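Local coordinates for glycerol dehydratase (Clostridium butyricum, PDB 1R9D), which probably dehydrates glycerol to 3-hydroxypropionaldehyde as a coenzyme B12-independent glycyl-radical enzyme related to pyruvate formate-lyase, at residues I35-K40 with L55-E60; P46-R51 with L205-I210; E409-A414 with R426-I431; L690-F693 with G698-F701. All coordinates share one frame; numbering follows the deposited sequence.

Contact 1 (I35-K40 with L55-E60); sequences ITESFK and LKHILE
His57 NE2 donates to Glu37 OE1 at 2.7 Å, in a bond that is almost straight, with an N-H...O angle of 176°. The carboxylate oxygen sits at the edge of the imidazole and in its plane, so the N-H points directly at it. From the glutamate side the geometry is less regular: the proton arrives from above the carboxylate plane, and ring and carboxylate stand nearly perpendicular, 87° apart. Glu37 reaches the ring on an extended chain, its CG anti to the backbone N, which also brings this methylene within 3.5 Å of His57 NE2. The nearby negative charge would probably favour a protonated imidazole.

Beside this bond the interface becomes apolar. Ser38 CB packs on His57 CB at 3.9 Å, close to the point where the backbones approach, while Ser38 OG turns to a weak hydrogen bond with the carbonyl of Leu53. Ile58 stretches its chain so that CD1 touches Ile35 CB at 4.1 Å; the same isoleucine also packs on Ile276 of helix 260-277. Ile35 in turn lies on Ala54 and Arg51, about one and two turns before Ile58 on the partner helix. The exposed Glu37 thus marks the outer margin of the contact and the two isoleucines its buried side. The axes approach to 8.8 Å and run at 140°, the geometry of an antiparallel alpha-alpha hairpin, formed here by the consecutive helices 30-40 and 47-61 across a short connection.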
loop_
_atom_site.group_PDB
_atom_site.type_symbol
_atom_site.label_atom_id
_atom_site.label_comp_id
_atom_site.label_asym_id
_atom_site.label_seq_id
_atom_site.Cartn_x
_atom_site.Cartn_y
_atom_site.Cartn_z
ATOM N N ILE A 35 -18.516 -1.175 -12.472
ATOM C CA ILE A 35 -17.301 -1.147 -11.661
ATOM C C ILE A 35 -17.589 -1.725 -10.276
ATOM O O ILE A 35 -16.726 -2.362 -9.671
ATOM C CB ILE A 35 -16.721 0.295 -11.537
ATOM C CG1 ILE A 35 -15.311 0.229 -10.940
ATOM C CG2 ILE A 35 -17.626 1.162 -10.670
ATOM C CD1 ILE A 35 -14.542 1.537 -11.007
ATOM N N THR A 36 -18.810 -1.520 -9.784
ATOM C CA THR A 36 -19.211 -2.036 -8.477
ATOM C C THR A 36 -19.237 -3.564 -8.525
ATOM O O THR A 36 -18.778 -4.240 -7.604
ATOM C CB THR A 36 -20.616 -1.514 -8.080
ATOM O OG1 THR A 36 -20.579 -0.084 -7.957
ATOM C CG2 THR A 36 -21.069 -2.117 -6.758
ATOM N N GLU A 37 -19.775 -4.099 -9.616
ATOM C CA GLU A 37 -19.856 -5.542 -9.802
ATOM C C GLU A 37 -18.457 -6.156 -9.874
ATOM O O GLU A 37 -18.201 -7.203 -9.279
ATOM C CB GLU A 37 -20.642 -5.851 -11.082
ATOM C CG GLU A 37 -20.486 -7.269 -11.603
ATOM C CD GLU A 37 -21.462 -7.590 -12.724
ATOM O OE1 GLU A 37 -21.610 -6.761 -13.652
ATOM O OE2 GLU A 37 -22.079 -8.678 -12.678
ATOM N N SER A 38 -17.554 -5.499 -10.595
ATOM C CA SER A 38 -16.191 -5.999 -10.732
ATOM C C SER A 38 -15.448 -5.994 -9.399
ATOM O O SER A 38 -14.856 -7.001 -9.015
ATOM C CB SER A 38 -15.415 -5.171 -11.760
ATOM O OG SER A 38 -14.103 -5.684 -11.937
ATOM N N PHE A 39 -15.479 -4.867 -8.691
ATOM C CA PHE A 39 -14.788 -4.777 -7.406
ATOM C C PHE A 39 -15.264 -5.815 -6.388
ATOM O O PHE A 39 -14.483 -6.297 -5.567
ATOM C CB PHE A 39 -14.927 -3.370 -6.818
ATOM C CG PHE A 39 -13.769 -2.460 -7.141
ATOM C CD1 PHE A 39 -13.469 -2.134 -8.458
ATOM C CD2 PHE A 39 -12.964 -1.951 -6.123
ATOM C CE1 PHE A 39 -12.377 -1.312 -8.763
ATOM C CE2 PHE A 39 -11.873 -1.131 -6.414
ATOM C CZ PHE A 39 -11.579 -0.813 -7.735
ATOM N N LYS A 40 -16.546 -6.161 -6.438
ATOM C CA LYS A 40 -17.088 -7.151 -5.518
ATOM C C LYS A 40 -16.456 -8.518 -5.758
ATOM O O LYS A 40 -16.433 -9.361 -4.863
ATOM C CB LYS A 40 -18.607 -7.256 -5.678
ATOM C CG LYS A 40 -19.378 -6.104 -5.062
ATOM C CD LYS A 40 -20.883 -6.304 -5.215
ATOM C CE LYS A 40 -21.650 -5.171 -4.550
ATOM N NZ LYS A 40 -23.121 -5.298 -4.754
ATOM N N LEU A 55 -11.687 -2.056 -15.486
ATOM C CA LEU A 55 -11.738 -1.429 -16.801
ATOM C C LEU A 55 -12.173 -2.482 -17.822
ATOM O O LEU A 55 -12.976 -2.206 -18.709
ATOM C CB LEU A 55 -10.367 -0.848 -17.184
ATOM C CG LEU A 55 -10.287 -0.191 -18.568
ATOM C CD1 LEU A 55 -11.319 0.923 -18.665
ATOM C CD2 LEU A 55 -8.893 0.367 -18.811
ATOM N N LYS A 56 -11.641 -3.692 -17.687
ATOM C CA LYS A 56 -11.992 -4.793 -18.587
ATOM C C LYS A 56 -13.496 -5.068 -18.536
ATOM O O LYS A 56 -14.158 -5.155 -19.573
ATOM C CB LYS A 56 -11.224 -6.056 -18.184
ATOM C CG LYS A 56 -11.570 -7.315 -18.972
ATOM C CD LYS A 56 -10.728 -8.494 -18.478
ATOM C CE LYS A 56 -10.866 -9.729 -19.365
ATOM N NZ LYS A 56 -12.216 -10.351 -19.293
ATOM N N HIS A 57 -14.032 -5.193 -17.324
ATOM C CA HIS A 57 -15.456 -5.478 -17.139
ATOM C C HIS A 57 -16.339 -4.358 -17.688
ATOM O O HIS A 57 -17.421 -4.608 -18.228
ATOM C CB HIS A 57 -15.758 -5.688 -15.656
ATOM C CG HIS A 57 -17.101 -6.294 -15.395
ATOM N ND1 HIS A 57 -17.474 -7.520 -15.903
ATOM C CD2 HIS A 57 -18.154 -5.852 -14.667
ATOM C CE1 HIS A 57 -18.699 -7.808 -15.498
ATOM N NE2 HIS A 57 -19.133 -6.814 -14.746
ATOM N N ILE A 58 -15.879 -3.121 -17.534
ATOM C CA ILE A 58 -16.621 -1.970 -18.033
ATOM C C ILE A 58 -16.621 -1.967 -19.562
ATOM O O ILE A 58 -17.678 -1.897 -20.195
ATOM C CB ILE A 58 -15.991 -0.649 -17.527
ATOM C CG1 ILE A 58 -16.191 -0.527 -16.017
ATOM C CG2 ILE A 58 -16.594 0.536 -18.262
ATOM C CD1 ILE A 58 -15.426 0.620 -15.384
ATOM N N LEU A 59 -15.433 -2.060 -20.153
ATOM C CA LEU A 59 -15.304 -2.047 -21.605
ATOM C C LEU A 59 -16.024 -3.187 -22.318
ATOM O O LEU A 59 -16.467 -3.024 -23.456
ATOM C CB LEU A 59 -13.829 -2.052 -22.007
ATOM C CG LEU A 59 -13.052 -0.767 -21.703
ATOM C CD1 LEU A 59 -11.639 -0.888 -22.236
ATOM C CD2 LEU A 59 -13.751 0.418 -22.344
ATOM N N GLU A 60 -16.140 -4.335 -21.661
ATOM C CA GLU A 60 -16.812 -5.471 -22.282
ATOM C C GLU A 60 -18.333 -5.394 -22.188
ATOM O O GLU A 60 -19.030 -5.969 -23.022
ATOM C CB GLU A 60 -16.340 -6.790 -21.650
ATOM C CG GLU A 60 -14.850 -7.071 -21.803
ATOM C CD GLU A 60 -14.422 -8.381 -21.153
ATOM O OE1 GLU A 60 -14.890 -8.676 -20.031
ATOM O OE2 GLU A 60 -13.608 -9.108 -21.758
#

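Contact 2 (P46-R51 with L205-I210); sequences PAILRR and LNSVII
Two helices packed side by side and running in the same direction meet here: the first turn of helix 47-61 against the long helix 197-230, with axes 8.9 Å apart and only 4° from parallel. Ser207 lies at the centre, its CA 5.4 Å from that of Leu49, and its small side chain fits between Ile48 and Leu49. Ile48 comes over it with CG1, which is 3.7 Å from Ser207 CB. With CG1 anti to the backbone N, Ile48 brings this branch to the serine, while its CD1 bends away; Ile48 and Ser207 both also touch Pro520 of helix 520-524.

Ser207 OG is held by its own helix, through a hydrogen bond to the carbonyl of Lys203 one turn back, a common way for a serine within a helix to satisfy its hydroxyl. Ile48 O is 3.3 Å from Ser207 OG and stays a packing neighbour. Leu49 CD1 approaches Ser207 OG to 3.0 Å, short for a carbon and an oxygen; as the first torsion of Leu49 is also strained, at -140°, the exact placing of this methyl is doubtful. One turn further along helix 197-230, Ile210 CD1 as modelled meets the same leucine methyl, the two side chains crossing at about a right angle. Pro46, the N-cap of helix 47-61, packs on Tyr138 of the second subunit.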
loop_
_atom_site.group_PDB
_atom_site.type_symbol
_atom_site.label_atom_id
_atom_site.label_comp_id
_atom_site.label_asym_id
_atom_site.label_seq_id
_atom_site.Cartn_x
_atom_site.Cartn_y
_atom_site.Cartn_z
ATOM N N PRO A 46 -4.587 -7.067 -5.609
ATOM C CA PRO A 46 -3.885 -5.805 -5.337
ATOM C C PRO A 46 -4.643 -4.705 -6.093
ATOM O O PRO A 46 -5.249 -4.973 -7.134
ATOM C CB PRO A 46 -2.499 -6.040 -5.937
ATOM C CG PRO A 46 -2.321 -7.510 -5.833
ATOM C CD PRO A 46 -3.677 -8.053 -6.215
ATOM N N ALA A 47 -4.597 -3.477 -5.592
ATOM C CA ALA A 47 -5.319 -2.377 -6.232
ATOM C C ALA A 47 -5.115 -2.220 -7.743
ATOM O O ALA A 47 -6.077 -1.984 -8.477
ATOM C CB ALA A 47 -4.987 -1.061 -5.528
ATOM N N ILE A 48 -3.879 -2.342 -8.216
ATOM C CA ILE A 48 -3.605 -2.171 -9.640
ATOM C C ILE A 48 -4.342 -3.191 -10.513
ATOM O O ILE A 48 -4.823 -2.865 -11.603
ATOM C CB ILE A 48 -2.075 -2.238 -9.924
ATOM C CG1 ILE A 48 -1.784 -1.819 -11.369
ATOM C CG2 ILE A 48 -1.548 -3.642 -9.653
ATOM C CD1 ILE A 48 -1.977 -0.336 -11.628
ATOM N N LEU A 49 -4.434 -4.424 -10.031
ATOM C CA LEU A 49 -5.116 -5.469 -10.783
ATOM C C LEU A 49 -6.631 -5.256 -10.705
ATOM O O LEU A 49 -7.350 -5.530 -11.664
ATOM C CB LEU A 49 -4.711 -6.842 -10.231
ATOM C CG LEU A 49 -4.470 -7.992 -11.216
ATOM C CD1 LEU A 49 -3.666 -7.529 -12.421
ATOM C CD2 LEU A 49 -3.717 -9.101 -10.491
ATOM N N ARG A 50 -7.118 -4.759 -9.571
ATOM C CA ARG A 50 -8.546 -4.484 -9.424
ATOM C C ARG A 50 -8.951 -3.425 -10.448
ATOM O O ARG A 50 -10.023 -3.501 -11.052
ATOM C CB ARG A 50 -8.862 -3.976 -8.015
ATOM C CG ARG A 50 -8.810 -5.054 -6.945
ATOM C CD ARG A 50 -10.111 -5.088 -6.151
ATOM N NE ARG A 50 -10.047 -4.267 -4.957
ATOM C CZ ARG A 50 -11.059 -4.077 -4.119
ATOM N NH1 ARG A 50 -12.237 -4.646 -4.338
ATOM N NH2 ARG A 50 -10.878 -3.331 -3.045
ATOM N N ARG A 51 -8.079 -2.438 -10.641
ATOM C CA ARG A 51 -8.337 -1.365 -11.595
ATOM C C ARG A 51 -8.332 -1.888 -13.034
ATOM O O ARG A 51 -9.138 -1.460 -13.861
ATOM C CB ARG A 51 -7.283 -0.259 -11.447
ATOM C CG ARG A 51 -7.358 0.543 -10.144
ATOM C CD ARG A 51 -8.671 1.316 -10.027
ATOM N NE ARG A 51 -8.979 2.027 -11.266
ATOM C CZ ARG A 51 -10.012 2.848 -11.429
ATOM N NH1 ARG A 51 -10.852 3.077 -10.428
ATOM N NH2 ARG A 51 -10.217 3.420 -12.608
ATOM N N LEU A 205 2.731 -4.577 -14.755
ATOM C CA LEU A 205 2.866 -4.864 -16.179
ATOM C C LEU A 205 1.735 -5.750 -16.690
ATOM O O LEU A 205 1.238 -5.547 -17.799
ATOM C CB LEU A 205 4.230 -5.496 -16.462
ATOM C CG LEU A 205 5.403 -4.521 -16.292
ATOM C CD1 LEU A 205 6.726 -5.259 -16.455
ATOM C CD2 LEU A 205 5.288 -3.397 -17.316
ATOM N N ASN A 206 1.316 -6.726 -15.891
ATOM C CA ASN A 206 0.215 -7.585 -16.316
ATOM C C ASN A 206 -1.104 -6.820 -16.314
ATOM O O ASN A 206 -2.033 -7.169 -17.047
ATOM C CB ASN A 206 0.123 -8.825 -15.427
ATOM C CG ASN A 206 1.087 -9.910 -15.864
ATOM O OD1 ASN A 206 1.034 -10.373 -17.006
ATOM N ND2 ASN A 206 1.976 -10.310 -14.973
ATOM N N SER A 207 -1.186 -5.772 -15.496
ATOM C CA SER A 207 -2.394 -4.956 -15.435
ATOM C C SER A 207 -2.469 -4.088 -16.685
ATOM O O SER A 207 -3.553 -3.786 -17.181
ATOM C CB SER A 207 -2.391 -4.079 -14.183
ATOM O OG SER A 207 -2.559 -4.860 -13.016
ATOM N N VAL A 208 -1.309 -3.677 -17.187
ATOM C CA VAL A 208 -1.252 -2.877 -18.405
ATOM C C VAL A 208 -1.725 -3.742 -19.574
ATOM O O VAL A 208 -2.455 -3.281 -20.449
ATOM C CB VAL A 208 0.189 -2.408 -18.707
ATOM C CG1 VAL A 208 0.283 -1.884 -20.134
ATOM C CG2 VAL A 208 0.599 -1.319 -17.716
ATOM N N ILE A 209 -1.293 -5.000 -19.581
ATOM C CA ILE A 209 -1.660 -5.929 -20.645
ATOM C C ILE A 209 -3.164 -6.187 -20.664
ATOM O O ILE A 209 -3.795 -6.129 -21.723
ATOM C CB ILE A 209 -0.889 -7.261 -20.492
ATOM C CG1 ILE A 209 0.608 -6.997 -20.689
ATOM C CG2 ILE A 209 -1.394 -8.286 -21.507
ATOM C CD1 ILE A 209 1.499 -8.193 -20.432
ATOM N N ILE A 210 -3.730 -6.464 -19.495
ATOM C CA ILE A 210 -5.162 -6.709 -19.374
ATOM C C ILE A 210 -5.938 -5.484 -19.859
ATOM O O ILE A 210 -6.930 -5.605 -20.587
ATOM C CB ILE A 210 -5.546 -7.005 -17.907
ATOM C CG1 ILE A 210 -4.959 -8.358 -17.484
ATOM C CG2 ILE A 210 -7.064 -6.994 -17.742
ATOM C CD1 ILE A 210 -5.072 -8.644 -16.001
#

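Contact 3 (E409-A414 with R426-I431); sequences EVIIPA and RDYGII
Arg426 presents its CG to Ile412 CD1 at 4.1 Å, where the chain returns after helix 408-417 by way of the short helix 422-426. Helix 408-417 directly follows strand 404-407 of a five-stranded sheet, probably one half of the barrel characteristic of pyruvate formate-lyase-like enzymes. The arginine chain runs on extended, away from the isoleucine, and its NH1 bonds to the carbonyl of Ser349; Arg379 holds the backbone O of Arg426.

Tyr428, just before the chain becomes a short strand at Gly429 and pairs with 435-437, carries most of the contact. Its CG lies between the backbone N and the carbonyl carbon (chi1 83°), a crowded position that lays the ring against the helix. Ile412 CG1 touches the ring obliquely at CE2. The ring also takes part in a cation-pi interaction with Arg379, and its hydroxyl bonds to Asp408 OD1, just before the helical segment, so both body and tip of this buried side chain are fixed. Ile411 has two branches on the tyrosine: CD1 lies 3.5 Å from Tyr428 OH, and CG2 makes a CH-pi contact, 3.6 Å from the centroid of the Tyr428 ring and 4° off its normal.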
loop_
_atom_site.group_PDB
_atom_site.type_symbol
_atom_site.label_atom_id
_atom_site.label_comp_id
_atom_site.label_asym_id
_atom_site.label_seq_id
_atom_site.Cartn_x
_atom_site.Cartn_y
_atom_site.Cartn_z
ATOM N N GLU A 409 8.497 32.077 -25.845
ATOM C CA GLU A 409 9.646 32.801 -25.303
ATOM C C GLU A 409 9.739 32.820 -23.782
ATOM O O GLU A 409 10.830 32.945 -23.228
ATOM C CB GLU A 409 9.663 34.224 -25.867
ATOM C CG GLU A 409 9.660 34.297 -27.407
ATOM C CD GLU A 409 10.892 33.676 -28.054
ATOM O OE1 GLU A 409 12.004 33.845 -27.505
ATOM O OE2 GLU A 409 10.758 33.036 -29.126
ATOM N N VAL A 410 8.602 32.706 -23.102
ATOM C CA VAL A 410 8.586 32.670 -21.640
ATOM C C VAL A 410 8.439 31.226 -21.158
ATOM O O VAL A 410 9.149 30.773 -20.259
ATOM C CB VAL A 410 7.400 33.490 -21.051
ATOM C CG1 VAL A 410 7.234 33.186 -19.562
ATOM C CG2 VAL A 410 7.645 34.972 -21.244
ATOM N N ILE A 411 7.522 30.496 -21.780
ATOM C CA ILE A 411 7.251 29.122 -21.380
ATOM C C ILE A 411 8.420 28.145 -21.473
ATOM O O ILE A 411 8.651 27.373 -20.545
ATOM C CB ILE A 411 6.038 28.569 -22.162
ATOM C CG1 ILE A 411 4.790 29.360 -21.762
ATOM C CG2 ILE A 411 5.854 27.079 -21.872
ATOM C CD1 ILE A 411 3.553 29.027 -22.581
ATOM N N ILE A 412 9.157 28.175 -22.578
ATOM C CA ILE A 412 10.285 27.264 -22.741
ATOM C C ILE A 412 11.324 27.459 -21.628
ATOM O O ILE A 412 11.696 26.498 -20.954
ATOM C CB ILE A 412 10.908 27.419 -24.153
ATOM C CG1 ILE A 412 9.895 26.933 -25.201
ATOM C CG2 ILE A 412 12.195 26.611 -24.263
ATOM C CD1 ILE A 412 10.324 27.123 -26.647
ATOM N N PRO A 413 11.796 28.702 -21.405
ATOM C CA PRO A 413 12.783 28.940 -20.343
ATOM C C PRO A 413 12.248 28.534 -18.963
ATOM O O PRO A 413 12.960 27.932 -18.157
ATOM C CB PRO A 413 13.031 30.447 -20.429
ATOM C CG PRO A 413 12.804 30.746 -21.870
ATOM C CD PRO A 413 11.585 29.921 -22.206
ATOM N N ALA A 414 10.992 28.878 -18.691
ATOM C CA ALA A 414 10.373 28.532 -17.417
ATOM C C ALA A 414 10.372 27.015 -17.202
ATOM O O ALA A 414 10.618 26.535 -16.092
ATOM C CB ALA A 414 8.944 29.073 -17.362
ATOM N N ARG A 426 10.846 22.532 -25.615
ATOM C CA ARG A 426 10.459 23.046 -26.923
ATOM C C ARG A 426 9.243 22.327 -27.497
ATOM O O ARG A 426 8.551 22.864 -28.362
ATOM C CB ARG A 426 11.621 22.927 -27.915
ATOM C CG ARG A 426 12.671 24.009 -27.761
ATOM C CD ARG A 426 13.854 23.777 -28.683
ATOM N NE ARG A 426 14.776 24.911 -28.663
ATOM C CZ ARG A 426 16.025 24.862 -29.109
ATOM N NH1 ARG A 426 16.501 23.731 -29.609
ATOM N NH2 ARG A 426 16.795 25.943 -29.057
ATOM N N ASP A 427 8.977 21.121 -27.007
ATOM C CA ASP A 427 7.854 20.331 -27.505
ATOM C C ASP A 427 6.639 20.385 -26.572
ATOM O O ASP A 427 5.812 19.480 -26.563
ATOM C CB ASP A 427 8.312 18.877 -27.693
ATOM C CG ASP A 427 7.350 18.061 -28.538
ATOM O OD1 ASP A 427 6.939 18.549 -29.613
ATOM O OD2 ASP A 427 7.017 16.926 -28.130
ATOM N N TYR A 428 6.520 21.461 -25.804
ATOM C CA TYR A 428 5.415 21.584 -24.865
ATOM C C TYR A 428 4.042 21.760 -25.497
ATOM O O TYR A 428 3.905 22.223 -26.629
ATOM C CB TYR A 428 5.665 22.753 -23.896
ATOM C CG TYR A 428 5.280 24.122 -24.427
ATOM C CD1 TYR A 428 3.975 24.610 -24.285
ATOM C CD2 TYR A 428 6.215 24.928 -25.076
ATOM C CE1 TYR A 428 3.617 25.863 -24.773
ATOM C CE2 TYR A 428 5.865 26.183 -25.570
ATOM C CZ TYR A 428 4.566 26.644 -25.412
ATOM O OH TYR A 428 4.228 27.894 -25.876
ATOM N N GLY A 429 3.030 21.374 -24.731
ATOM C CA GLY A 429 1.650 21.527 -25.140
ATOM C C GLY A 429 0.979 22.082 -23.903
ATOM O O GLY A 429 1.609 22.138 -22.846
ATOM N N ILE A 430 -0.278 22.498 -24.011
ATOM C CA ILE A 430 -0.984 23.033 -22.858
ATOM C C ILE A 430 -2.016 22.058 -22.292
ATOM O O ILE A 430 -2.723 21.379 -23.040
ATOM C CB ILE A 430 -1.700 24.355 -23.215
ATOM C CG1 ILE A 430 -0.656 25.427 -23.562
ATOM C CG2 ILE A 430 -2.571 24.814 -22.045
ATOM C CD1 ILE A 430 0.295 25.750 -22.421
ATOM N N ILE A 431 -2.084 21.995 -20.968
ATOM C CA ILE A 431 -3.040 21.141 -20.268
ATOM C C ILE A 431 -4.171 22.012 -19.726
ATOM O O ILE A 431 -3.919 23.068 -19.159
ATOM C CB ILE A 431 -2.386 20.427 -19.062
ATOM C CG1 ILE A 431 -1.226 19.552 -19.541
ATOM C CG2 ILE A 431 -3.430 19.597 -18.308
ATOM C CD1 ILE A 431 -1.609 18.560 -20.637
#

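Contact 4 (L690-F693 with G698-F701); sequences LDHF and GTLF
His692 and Thr699 form the polar link between the two segments, with His692 ND1 and Thr699 OG1 2.9 Å apart. Either atom could be the donor; the bond is bent, at 141°, yet the hydroxyl stands in the imidazole plane at the ring edge. Thr699 places OG1 between its backbone N and carbonyl carbon (chi1 71°), which turns the hydroxyl to the histidine. The other ring nitrogen, NE2, is hydrogen-bonded to the carbonyl of Val687 at the end of helix 680-687. With a partner at each nitrogen, the buried imidazole is fixed in rotation and its polar atoms are satisfied.

Van der Waals contact is slight and clusters round the same bond. Thr699 CG2 comes to 3.7 Å from His692 ND1, and Phe732 packs on both side chains.

Hydrogen bonds to the backbone shape each segment separately. Asp691 OD1 accepts from Phe693 N at 3.0 Å, an Asx turn with His692 as its middle residue, and takes the N-H of Ile694 too. On the partner segment Gly698 and Leu700 bond through their backbones to Leu639, and Leu700 also to Val669. Phe701 pairs with Gln735 where the chain leads into strand 702-705. Neither segment is regular helix or strand: the histidine-threonine bond joins two arms of the loop between helix 680-687 and strand 702-705, an outermost strand, within this chain, of the five-stranded sheet, in the C-terminal glycine radical region typical of glycyl-radical enzymes.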
loop_
_atom_site.group_PDB
_atom_site.type_symbol
_atom_site.label_atom_id
_atom_site.label_comp_id
_atom_site.label_asym_id
_atom_site.label_seq_id
_atom_site.Cartn_x
_atom_site.Cartn_y
_atom_site.Cartn_z
ATOM N N LEU A 690 4.377 41.303 -13.856
ATOM C CA LEU A 690 4.332 40.201 -12.901
ATOM C C LEU A 690 5.408 39.183 -13.288
ATOM O O LEU A 690 5.910 39.204 -14.413
ATOM C CB LEU A 690 2.963 39.520 -12.947
ATOM C CG LEU A 690 1.729 40.410 -12.794
ATOM C CD1 LEU A 690 0.470 39.571 -13.055
ATOM C CD2 LEU A 690 1.702 41.028 -11.401
ATOM N N ASP A 691 5.764 38.299 -12.360
ATOM C CA ASP A 691 6.765 37.264 -12.639
ATOM C C ASP A 691 6.057 36.046 -13.241
ATOM O O ASP A 691 5.559 35.182 -12.515
ATOM C CB ASP A 691 7.487 36.851 -11.350
ATOM C CG ASP A 691 8.634 35.882 -11.603
ATOM O OD1 ASP A 691 8.657 35.247 -12.679
ATOM O OD2 ASP A 691 9.509 35.746 -10.719
ATOM N N HIS A 692 6.008 35.985 -14.568
ATOM C CA HIS A 692 5.353 34.877 -15.265
ATOM C C HIS A 692 6.241 33.635 -15.379
ATOM O O HIS A 692 5.787 32.583 -15.838
ATOM C CB HIS A 692 4.929 35.331 -16.662
ATOM C CG HIS A 692 3.858 36.378 -16.658
ATOM N ND1 HIS A 692 2.515 36.069 -16.624
ATOM C CD2 HIS A 692 3.933 37.731 -16.687
ATOM C CE1 HIS A 692 1.807 37.186 -16.637
ATOM N NE2 HIS A 692 2.643 38.209 -16.675
ATOM N N PHE A 693 7.502 33.754 -14.974
ATOM C CA PHE A 693 8.424 32.622 -15.036
ATOM C C PHE A 693 8.259 31.693 -13.834
ATOM O O PHE A 693 8.307 30.472 -13.975
ATOM C CB PHE A 693 9.887 33.106 -15.083
ATOM C CG PHE A 693 10.274 33.783 -16.371
ATOM C CD1 PHE A 693 9.955 35.117 -16.600
ATOM C CD2 PHE A 693 10.976 33.085 -17.353
ATOM C CE1 PHE A 693 10.332 35.752 -17.787
ATOM C CE2 PHE A 693 11.358 33.706 -18.542
ATOM C CZ PHE A 693 11.037 35.043 -18.761
ATOM N N GLY A 698 1.310 28.173 -15.013
ATOM C CA GLY A 698 0.511 29.035 -15.869
ATOM C C GLY A 698 -0.222 30.230 -15.280
ATOM O O GLY A 698 -0.657 30.212 -14.134
ATOM N N THR A 699 -0.345 31.283 -16.080
ATOM C CA THR A 699 -1.070 32.483 -15.668
ATOM C C THR A 699 -2.068 32.763 -16.784
ATOM O O THR A 699 -1.802 32.462 -17.947
ATOM C CB THR A 699 -0.134 33.704 -15.478
ATOM O OG1 THR A 699 0.340 34.155 -16.750
ATOM C CG2 THR A 699 1.056 33.333 -14.603
ATOM N N LEU A 700 -3.216 33.334 -16.434
ATOM C CA LEU A 700 -4.258 33.591 -17.422
ATOM C C LEU A 700 -4.643 35.067 -17.527
ATOM O O LEU A 700 -4.980 35.704 -16.531
ATOM C CB LEU A 700 -5.484 32.746 -17.069
ATOM C CG LEU A 700 -6.682 32.700 -18.023
ATOM C CD1 LEU A 700 -7.352 31.351 -17.902
ATOM C CD2 LEU A 700 -7.653 33.817 -17.693
ATOM N N PHE A 701 -4.613 35.588 -18.748
ATOM C CA PHE A 701 -4.942 36.987 -18.998
ATOM C C PHE A 701 -6.109 37.124 -19.985
ATOM O O PHE A 701 -6.003 36.720 -21.139
ATOM C CB PHE A 701 -3.680 37.694 -19.516
ATOM C CG PHE A 701 -3.857 39.164 -19.803
ATOM C CD1 PHE A 701 -4.816 39.919 -19.131
ATOM C CD2 PHE A 701 -3.027 39.800 -20.721
ATOM C CE1 PHE A 701 -4.945 41.293 -19.372
ATOM C CE2 PHE A 701 -3.146 41.178 -20.967
ATOM C CZ PHE A 701 -4.106 41.919 -20.291
#

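Overall arrangement
The four contacts form two pairs. Contacts 1 and 2, centres about 13 Å apart, share helix 47-61, which packs on helix 30-40 and on helix 197-230; their segments alternate along the chain and touch through Lys56 and Ile210. Both lie about 28 Å from the chain centre, in the outer helical part. Contacts 3 and 4 follow in series, also about 13 Å apart, and meet where Val410, Pro413 and Ala414 pack against His692 and Phe693. Both adjoin the same five-stranded sheet, at strands 404-407 and 702-705, and their packing brings the pyruvate formate lyase-like and glycine radical regions together. Between the centres of contacts 1 and 4 lie about 43 Å.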